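Local coordinates for NTF2-like Protein (Anabaena variabilis ATCC 29413, PDB 3DMC) that is of unknown function but carries an NTF2-like, SnoaL-like domain, a fold whose relatives often bind or convert small molecules in a conical pocket, at residues 16-19 / 20-24; 29-32 / 33-37; 59-62 / 63-67. One frame throughout, in Å; residues are numbered along the deposited sequence.

How the contacts relate
Nothing nests or crosses along the chain: the three contacts follow one another in series, and each joins immediately adjacent segments, so none closes a loop. Contact 1 lies along successive turns of helix 9-27, the first helix of the fold. Contact 2 comes soon after, round the one-turn helix 31-34 and the bend into strand 37-38. Contact 3, reached past strands 41-45 and 52-55, lies in helix 57-69. Contact 2 packs its short helix against both longer ones, K32 on F20 and F33 on F64, its centre about 8 Å from that of contact 1 and about 11 Å from that of contact 3. Contacts 1 and 3 meet directly where the rings of F21 and F64 touch.

Contact 1. Residues 16-19 / 20-24; sequences QGFE and FFTQG
Q16 with F20, and F18 with F21 and T22, make a local contact between successive turns of helix 9-27, the long first helix of the NTF2-like fold. Regular backbone bonds carry it, F20 N giving to Q16 O at 3.1 Å and Q23 N to E19 O at 3.0 Å. F18 O is gripped twice: T22 N lies 2.8 Å from it and T22 OG1 3.0 Å, from opposite faces of the carbonyl plane. The hydroxyl can fold back because OG1 sits beside its own backbone N (chi1 -67°); threonine thus satisfies its polar group within the helix while keeping a methyl.

Q16 bends at chi2 (60°), which brings OE1 over one face of the F20 ring, 3.3 Å from CZ. The amide lies only 28° from the ring plane, so this flat group rests against part of one face of the partly exposed ring, with OE1 near the rim. On the buried side CE1 of F18 meets CD2 of F21 at 3.7 Å, the two large apolar rings filling the core obliquely. G17 keeps its buried flank slim, and CD1 of F33 packs against its carbonyl oxygen.

Around this turn, F18 stacks on F92 and meets F94 of strand 89-100, F18 and T22 touch I77 of strand 75-85, and F20 packs on K32 and F33 of helix 31-34 and on M36 beyond it.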
loop_
_atom_site.group_PDB
_atom_site.type_symbol
_atom_site.label_atom_id
_atom_site.label_comp_id
_atom_site.label_asym_id
_atom_site.label_seq_id
_atom_site.Cartn_x
_atom_site.Cartn_y
_atom_site.Cartn_z
ATOM N N GLN A 16 -2.658 -17.796 2.194
ATOM C CA GLN A 16 -1.708 -18.903 2.049
ATOM C C GLN A 16 -0.441 -18.364 1.427
ATOM O O GLN A 16 0.655 -18.675 1.855
ATOM C CB GLN A 16 -2.255 -20.053 1.208
ATOM C CG GLN A 16 -1.278 -21.219 1.113
ATOM C CD GLN A 16 -0.949 -21.815 2.487
ATOM O OE1 GLN A 16 0.132 -21.584 3.054
ATOM N NE2 GLN A 16 -1.895 -22.563 3.032
ATOM N N GLY A 17 -0.597 -17.544 0.408
ATOM C CA GLY A 17 0.552 -16.860 -0.212
ATOM C C GLY A 17 1.363 -16.061 0.784
ATOM O O GLY A 17 2.614 -16.079 0.747
ATOM N N PHE A 18 0.662 -15.397 1.698
ATOM C CA PHE A 18 1.336 -14.526 2.669
ATOM C C PHE A 18 2.122 -15.377 3.666
ATOM O O PHE A 18 3.212 -15.028 4.081
ATOM C CB PHE A 18 0.402 -13.565 3.389
ATOM C CG PHE A 18 1.116 -12.376 3.943
ATOM C CD1 PHE A 18 1.624 -11.409 3.079
ATOM C CD2 PHE A 18 1.324 -12.240 5.299
ATOM C CE1 PHE A 18 2.296 -10.314 3.570
ATOM C CE2 PHE A 18 2.019 -11.143 5.801
ATOM C CZ PHE A 18 2.501 -10.175 4.918
ATOM N N GLU A 19 1.588 -16.546 3.993
ATOM C CA GLU A 19 2.349 -17.490 4.832
ATOM C C GLU A 19 3.651 -17.876 4.144
ATOM O O GLU A 19 4.698 -17.864 4.749
ATOM C CB GLU A 19 1.529 -18.756 5.099
ATOM C CG GLU A 19 0.404 -18.524 6.055
ATOM C CD GLU A 19 0.841 -18.536 7.499
ATOM O OE1 GLU A 19 1.442 -19.537 7.939
ATOM O OE2 GLU A 19 0.602 -17.531 8.201
ATOM N N PHE A 20 3.585 -18.239 2.869
ATOM C CA PHE A 20 4.796 -18.655 2.137
ATOM C C PHE A 20 5.763 -17.479 1.928
ATOM O O PHE A 20 6.987 -17.656 1.883
ATOM C CB PHE A 20 4.508 -19.397 0.814
ATOM C CG PHE A 20 3.832 -20.723 1.030
ATOM C CD1 PHE A 20 4.099 -21.439 2.168
ATOM C CD2 PHE A 20 2.920 -21.232 0.124
ATOM C CE1 PHE A 20 3.475 -22.656 2.421
ATOM C CE2 PHE A 20 2.289 -22.455 0.368
ATOM C CZ PHE A 20 2.574 -23.158 1.527
ATOM N N PHE A 21 5.196 -16.279 1.868
ATOM C CA PHE A 21 5.984 -15.036 1.704
ATOM C C PHE A 21 6.732 -14.756 3.023
ATOM O O PHE A 21 7.931 -14.473 3.049
ATOM C CB PHE A 21 5.040 -13.884 1.334
ATOM C CG PHE A 21 5.686 -12.545 1.258
ATOM C CD1 PHE A 21 6.403 -12.131 0.132
ATOM C CD2 PHE A 21 5.490 -11.635 2.283
ATOM C CE1 PHE A 21 6.950 -10.831 0.071
ATOM C CE2 PHE A 21 6.025 -10.356 2.218
ATOM C CZ PHE A 21 6.739 -9.960 1.142
ATOM N N THR A 22 6.021 -14.956 4.124
ATOM C CA THR A 22 6.599 -14.802 5.461
ATOM C C THR A 22 7.795 -15.753 5.584
ATOM O O THR A 22 8.882 -15.378 6.018
ATOM C CB THR A 22 5.542 -15.080 6.567
ATOM O OG1 THR A 22 4.543 -14.053 6.531
ATOM C CG2 THR A 22 6.176 -15.163 7.981
ATOM N N GLN A 23 7.549 -16.995 5.183
ATOM C CA GLN A 23 8.564 -18.068 5.277
ATOM C C GLN A 23 9.801 -17.745 4.409
ATOM O O GLN A 23 10.950 -17.937 4.813
ATOM C CB GLN A 23 7.952 -19.405 4.874
ATOM C CG GLN A 23 8.926 -20.544 4.904
ATOM C CD GLN A 23 8.264 -21.880 4.622
ATOM O OE1 GLN A 23 7.041 -21.974 4.551
ATOM N NE2 GLN A 23 9.077 -22.921 4.479
ATOM N N GLY A 24 9.546 -17.183 3.232
ATOM C CA GLY A 24 10.611 -16.817 2.326
ATOM C C GLY A 24 11.456 -15.715 2.907
ATOM O O GLY A 24 12.682 -15.733 2.850
#

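Contact 2. Residues 29-32 / 33-37; sequences EWQK and FLDML
L34 N bonds to W30 O at 2.9 Å, almost straight, and D35 N to Q31 O at 2.9 Å, closing the single turn of helix 31-34 before a type I beta turn from L34 to L37 leads the chain into its next strand. At the start of the helix a water bridges E29 O and F33 N, giving its own proton to the former and accepting from the latter.

The buried side is aromatic. W30 and F33 point the same way, and the six-membered ring of W30 turns its edge to the face of F33 in an offset edge-to-face pair, planes 73° apart, with CE3 of W30 4.0 Å from CD2 of F33. Another face contact on F33 comes from CD2 of L37, 3.9 Å above the ring plane. L34 lays CG 3.4 Å from W30 O, its branched tip suiting the apolar interior.

On the exposed side polar residues take over. Q31 doubles back at chi2 (56°) and NE2 gives a hydrogen bond of 2.7 Å to OD1 of D35; the acceptor lies in the amide plane, whereas the nitrogen approaches from above the carboxylate.

The turn is wedged between two longer helices. Selenomethionine M36 reaches V13 of helix 9-27 and pairs its backbone with I120. Toward helix 57-69, W30 stacks on F64 and its NE1 bonds to S68 OG, F33 meets F64 edge-to-face, and L34 touches A60 and K61; K57 NZ holds the carbonyls of L34 and L37.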
loop_
_atom_site.group_PDB
_atom_site.type_symbol
_atom_site.label_atom_id
_atom_site.label_comp_id
_atom_site.label_asym_id
_atom_site.label_seq_id
_atom_site.Cartn_x
_atom_site.Cartn_y
_atom_site.Cartn_z
ATOM N N GLU A 29 14.049 -19.348 1.666
ATOM C CA GLU A 29 13.495 -20.432 0.842
ATOM C C GLU A 29 12.155 -20.015 0.242
ATOM O O GLU A 29 11.144 -19.881 0.943
ATOM C CB GLU A 29 13.297 -21.698 1.673
ATOM C CG GLU A 29 14.566 -22.199 2.297
ATOM C CD GLU A 29 15.489 -22.780 1.263
ATOM O OE1 GLU A 29 14.980 -23.312 0.248
ATOM O OE2 GLU A 29 16.723 -22.701 1.459
ATOM N N TRP A 30 12.172 -19.814 -1.056
ATOM C CA TRP A 30 11.044 -19.215 -1.781
ATOM C C TRP A 30 10.239 -20.201 -2.649
ATOM O O TRP A 30 9.240 -19.810 -3.258
ATOM C CB TRP A 30 11.547 -18.051 -2.640
ATOM C CG TRP A 30 11.950 -16.882 -1.814
ATOM C CD1 TRP A 30 13.208 -16.542 -1.417
ATOM C CD2 TRP A 30 11.075 -15.896 -1.264
ATOM N NE1 TRP A 30 13.164 -15.412 -0.631
ATOM C CE2 TRP A 30 11.868 -14.992 -0.537
ATOM C CE3 TRP A 30 9.696 -15.681 -1.335
ATOM C CZ2 TRP A 30 11.324 -13.888 0.108
ATOM C CZ3 TRP A 30 9.156 -14.594 -0.687
ATOM C CH2 TRP A 30 9.967 -13.712 0.023
ATOM N N GLN A 31 10.644 -21.473 -2.701
ATOM C CA GLN A 31 9.969 -22.388 -3.641
ATOM C C GLN A 31 8.467 -22.494 -3.416
ATOM O O GLN A 31 7.686 -22.570 -4.363
ATOM C CB GLN A 31 10.606 -23.781 -3.671
ATOM C CG GLN A 31 10.222 -24.526 -4.938
ATOM C CD GLN A 31 10.591 -23.745 -6.194
ATOM O OE1 GLN A 31 11.745 -23.344 -6.371
ATOM N NE2 GLN A 31 9.613 -23.522 -7.071
ATOM N N LYS A 32 8.049 -22.466 -2.160
ATOM C CA LYS A 32 6.644 -22.713 -1.824
ATOM C C LYS A 32 5.816 -21.531 -2.322
ATOM O O LYS A 32 4.731 -21.702 -2.869
ATOM C CB LYS A 32 6.442 -22.978 -0.328
ATOM C CG LYS A 32 6.899 -24.370 0.070
ATOM C CD LYS A 32 6.224 -24.843 1.325
ATOM C CE LYS A 32 6.694 -26.249 1.721
ATOM N NZ LYS A 32 6.280 -27.287 0.731
ATOM N N PHE A 33 6.362 -20.327 -2.131
ATOM C CA PHE A 33 5.714 -19.105 -2.642
ATOM C C PHE A 33 5.654 -19.132 -4.174
ATOM O O PHE A 33 4.615 -18.877 -4.772
ATOM C CB PHE A 33 6.419 -17.826 -2.142
ATOM C CG PHE A 33 5.736 -16.581 -2.577
ATOM C CD1 PHE A 33 4.474 -16.268 -2.071
ATOM C CD2 PHE A 33 6.337 -15.703 -3.474
ATOM C CE1 PHE A 33 3.815 -15.105 -2.451
ATOM C CE2 PHE A 33 5.675 -14.552 -3.860
ATOM C CZ PHE A 33 4.397 -14.264 -3.345
ATOM N N LEU A 34 6.775 -19.460 -4.803
ATOM C CA LEU A 34 6.873 -19.471 -6.264
ATOM C C LEU A 34 5.888 -20.458 -6.886
ATOM O O LEU A 34 5.298 -20.212 -7.937
ATOM C CB LEU A 34 8.298 -19.834 -6.712
ATOM C CG LEU A 34 9.385 -18.796 -6.470
ATOM C CD1 LEU A 34 10.760 -19.389 -6.718
ATOM C CD2 LEU A 34 9.165 -17.550 -7.342
ATOM N N ASP A 35 5.709 -21.570 -6.194
ATOM C CA ASP A 35 4.870 -22.651 -6.702
ATOM C C ASP A 35 3.408 -22.188 -6.775
ATOM O O ASP A 35 2.567 -22.777 -7.471
ATOM C CB ASP A 35 4.998 -23.914 -5.842
ATOM C CG ASP A 35 6.276 -24.694 -6.125
ATOM O OD1 ASP A 35 7.001 -24.371 -7.084
ATOM O OD2 ASP A 35 6.560 -25.654 -5.370
HETATM N N MSE A 36 3.108 -21.129 -6.033
HETATM C CA MSE A 36 1.737 -20.639 -5.982
HETATM C C MSE A 36 1.490 -19.543 -6.983
HETATM O O MSE A 36 0.387 -19.000 -7.045
HETATM C CB MSE A 36 1.387 -20.119 -4.596
HETATM C CG MSE A 36 0.840 -21.174 -3.684
HETATM SE SE MSE A 36 0.356 -20.168 -2.161
HETATM C CE MSE A 36 -1.413 -19.485 -2.726
ATOM N N LEU A 37 2.515 -19.221 -7.762
ATOM C CA LEU A 37 2.407 -18.132 -8.755
ATOM C C LEU A 37 2.017 -18.662 -10.137
ATOM O O LEU A 37 2.472 -19.719 -10.569
ATOM C CB LEU A 37 3.722 -17.335 -8.832
ATOM C CG LEU A 37 4.337 -16.950 -7.488
ATOM C CD1 LEU A 37 5.607 -16.116 -7.649
ATOM C CD2 LEU A 37 3.302 -16.172 -6.671
HETATM O O HOH W 1 8.270 -19.647 0.317
#

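Contact 3. Residues 59-62 / 63-67; sequences RAKE and FFTYV
A60 and F64, one turn apart in helix 57-69, form the tight part of this local contact, while K61 with T65 makes its looser, more polar side. F64 N bonds to A60 O at 2.9 Å. The ring of F64 then comes back obliquely beside the same carbonyl: with CG beside the backbone N (chi1 -74°), CD2 comes within 3.2 Å of A60 O and CE2 within 4.4 Å of A60 CB. A small alanine suits this buried place, where the helix flank must lie close against its surroundings.

F63 turns the other way, its CG anti to the backbone N (chi1 173°), yet its CD2 still lies 3.6 Å above the middle of the F64 ring. CG2 of V67, a turn further on, rests over one face of F63, so the aromatic and aliphatic groups interlock. Cutting F64 back to a serine would probably leave F63 CD2 without the ring face beneath it and open a gap beside A60.

Outside, contacts are fewer and mostly polar. T65 OG1 folds back to K61 O at 2.8 Å while T65 N reaches that oxygen from the other face of the carbonyl, so one acceptor serves both groups. K61 runs out extended, its long chain suited to an exposed flank. Within 59-62, R59 NH1 makes a weak salt bridge, 3.3 Å long, to E62 OE1, which lies in the guanidinium plane at the group's edge; the same nitrogen has a long, weak ion pair with E49.

Beyond the helix, R59 NE bonds to N54 OD1 and A60 rests on F41 and F43 of strand 41-45. F63 meets F43 and sets its ring edge-to-face with F45 and with loop residue F50. L34 of helix 31-34 touches A60 and K61, and F33 meets F64 edge-to-face.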
loop_
_atom_site.group_PDB
_atom_site.type_symbol
_atom_site.label_atom_id
_atom_site.label_comp_id
_atom_site.label_asym_id
_atom_site.label_seq_id
_atom_site.Cartn_x
_atom_site.Cartn_y
_atom_site.Cartn_z
ATOM N N ARG A 59 12.030 -14.481 -13.529
ATOM C CA ARG A 59 12.387 -13.147 -13.043
ATOM C C ARG A 59 11.956 -12.984 -11.568
ATOM O O ARG A 59 12.656 -12.375 -10.748
ATOM C CB ARG A 59 11.772 -12.057 -13.911
ATOM C CG ARG A 59 12.111 -10.668 -13.455
ATOM C CD ARG A 59 13.531 -10.284 -13.791
ATOM N NE ARG A 59 13.688 -8.825 -13.731
ATOM C CZ ARG A 59 14.856 -8.194 -13.666
ATOM N NH1 ARG A 59 16.000 -8.878 -13.633
ATOM N NH2 ARG A 59 14.871 -6.873 -13.599
ATOM N N ALA A 60 10.835 -13.597 -11.227
ATOM C CA ALA A 60 10.347 -13.550 -9.816
ATOM C C ALA A 60 11.368 -14.217 -8.899
ATOM O O ALA A 60 11.727 -13.698 -7.847
ATOM C CB ALA A 60 9.003 -14.236 -9.692
ATOM N N LYS A 61 11.854 -15.370 -9.319
ATOM C CA LYS A 61 12.878 -16.081 -8.537
ATOM C C LYS A 61 14.136 -15.239 -8.335
ATOM O O LYS A 61 14.727 -15.182 -7.248
ATOM C CB LYS A 61 13.259 -17.416 -9.186
ATOM C CG LYS A 61 14.190 -18.189 -8.300
ATOM C CD LYS A 61 14.240 -19.665 -8.614
ATOM C CE LYS A 61 15.195 -20.378 -7.653
ATOM N NZ LYS A 61 15.827 -21.583 -8.272
ATOM N N GLU A 62 14.528 -14.547 -9.385
ATOM C CA GLU A 62 15.715 -13.697 -9.307
ATOM C C GLU A 62 15.477 -12.651 -8.219
ATOM O O GLU A 62 16.296 -12.434 -7.334
ATOM C CB GLU A 62 15.987 -13.020 -10.634
ATOM C CG GLU A 62 16.272 -14.035 -11.738
ATOM C CD GLU A 62 16.499 -13.411 -13.106
ATOM O OE1 GLU A 62 16.460 -12.163 -13.233
ATOM O OE2 GLU A 62 16.720 -14.192 -14.053
ATOM N N PHE A 63 14.329 -12.011 -8.337
ATOM C CA PHE A 63 13.937 -10.949 -7.389
ATOM C C PHE A 63 13.961 -11.439 -5.922
ATOM O O PHE A 63 14.591 -10.837 -5.005
ATOM C CB PHE A 63 12.544 -10.429 -7.735
ATOM C CG PHE A 63 12.016 -9.476 -6.728
ATOM C CD1 PHE A 63 12.626 -8.257 -6.543
ATOM C CD2 PHE A 63 10.925 -9.818 -5.932
ATOM C CE1 PHE A 63 12.146 -7.360 -5.607
ATOM C CE2 PHE A 63 10.448 -8.920 -4.969
ATOM C CZ PHE A 63 11.062 -7.687 -4.829
ATOM N N PHE A 64 13.286 -12.556 -5.676
ATOM C CA PHE A 64 13.136 -13.009 -4.274
ATOM C C PHE A 64 14.486 -13.489 -3.708
ATOM O O PHE A 64 14.802 -13.288 -2.540
ATOM C CB PHE A 64 12.009 -14.036 -4.174
ATOM C CG PHE A 64 10.656 -13.409 -4.298
ATOM C CD1 PHE A 64 10.249 -12.451 -3.376
ATOM C CD2 PHE A 64 9.808 -13.723 -5.333
ATOM C CE1 PHE A 64 8.989 -11.842 -3.476
ATOM C CE2 PHE A 64 8.559 -13.102 -5.437
ATOM C CZ PHE A 64 8.162 -12.161 -4.500
ATOM N N THR A 65 15.289 -14.092 -4.576
ATOM C CA THR A 65 16.642 -14.476 -4.197
ATOM C C THR A 65 17.483 -13.255 -3.825
ATOM O O THR A 65 18.244 -13.254 -2.854
ATOM C CB THR A 65 17.343 -15.255 -5.322
ATOM O OG1 THR A 65 16.596 -16.447 -5.595
ATOM C CG2 THR A 65 18.741 -15.601 -4.921
ATOM N N TYR A 66 17.266 -12.208 -4.596
ATOM C CA TYR A 66 17.956 -10.931 -4.438
ATOM C C TYR A 66 17.562 -10.309 -3.121
ATOM O O TYR A 66 18.385 -9.763 -2.398
ATOM C CB TYR A 66 17.615 -9.986 -5.600
ATOM C CG TYR A 66 18.111 -8.570 -5.397
ATOM C CD1 TYR A 66 19.476 -8.297 -5.359
ATOM C CD2 TYR A 66 17.226 -7.509 -5.241
ATOM C CE1 TYR A 66 19.951 -7.009 -5.168
ATOM C CE2 TYR A 66 17.689 -6.212 -5.062
ATOM C CZ TYR A 66 19.053 -5.967 -5.022
ATOM O OH TYR A 66 19.537 -4.685 -4.831
ATOM N N VAL A 67 16.280 -10.401 -2.824
ATOM C CA VAL A 67 15.750 -9.801 -1.581
ATOM C C VAL A 67 16.466 -10.437 -0.407
ATOM O O VAL A 67 16.921 -9.758 0.510
ATOM C CB VAL A 67 14.229 -9.973 -1.458
ATOM C CG1 VAL A 67 13.784 -9.772 0.028
ATOM C CG2 VAL A 67 13.510 -9.011 -2.423
#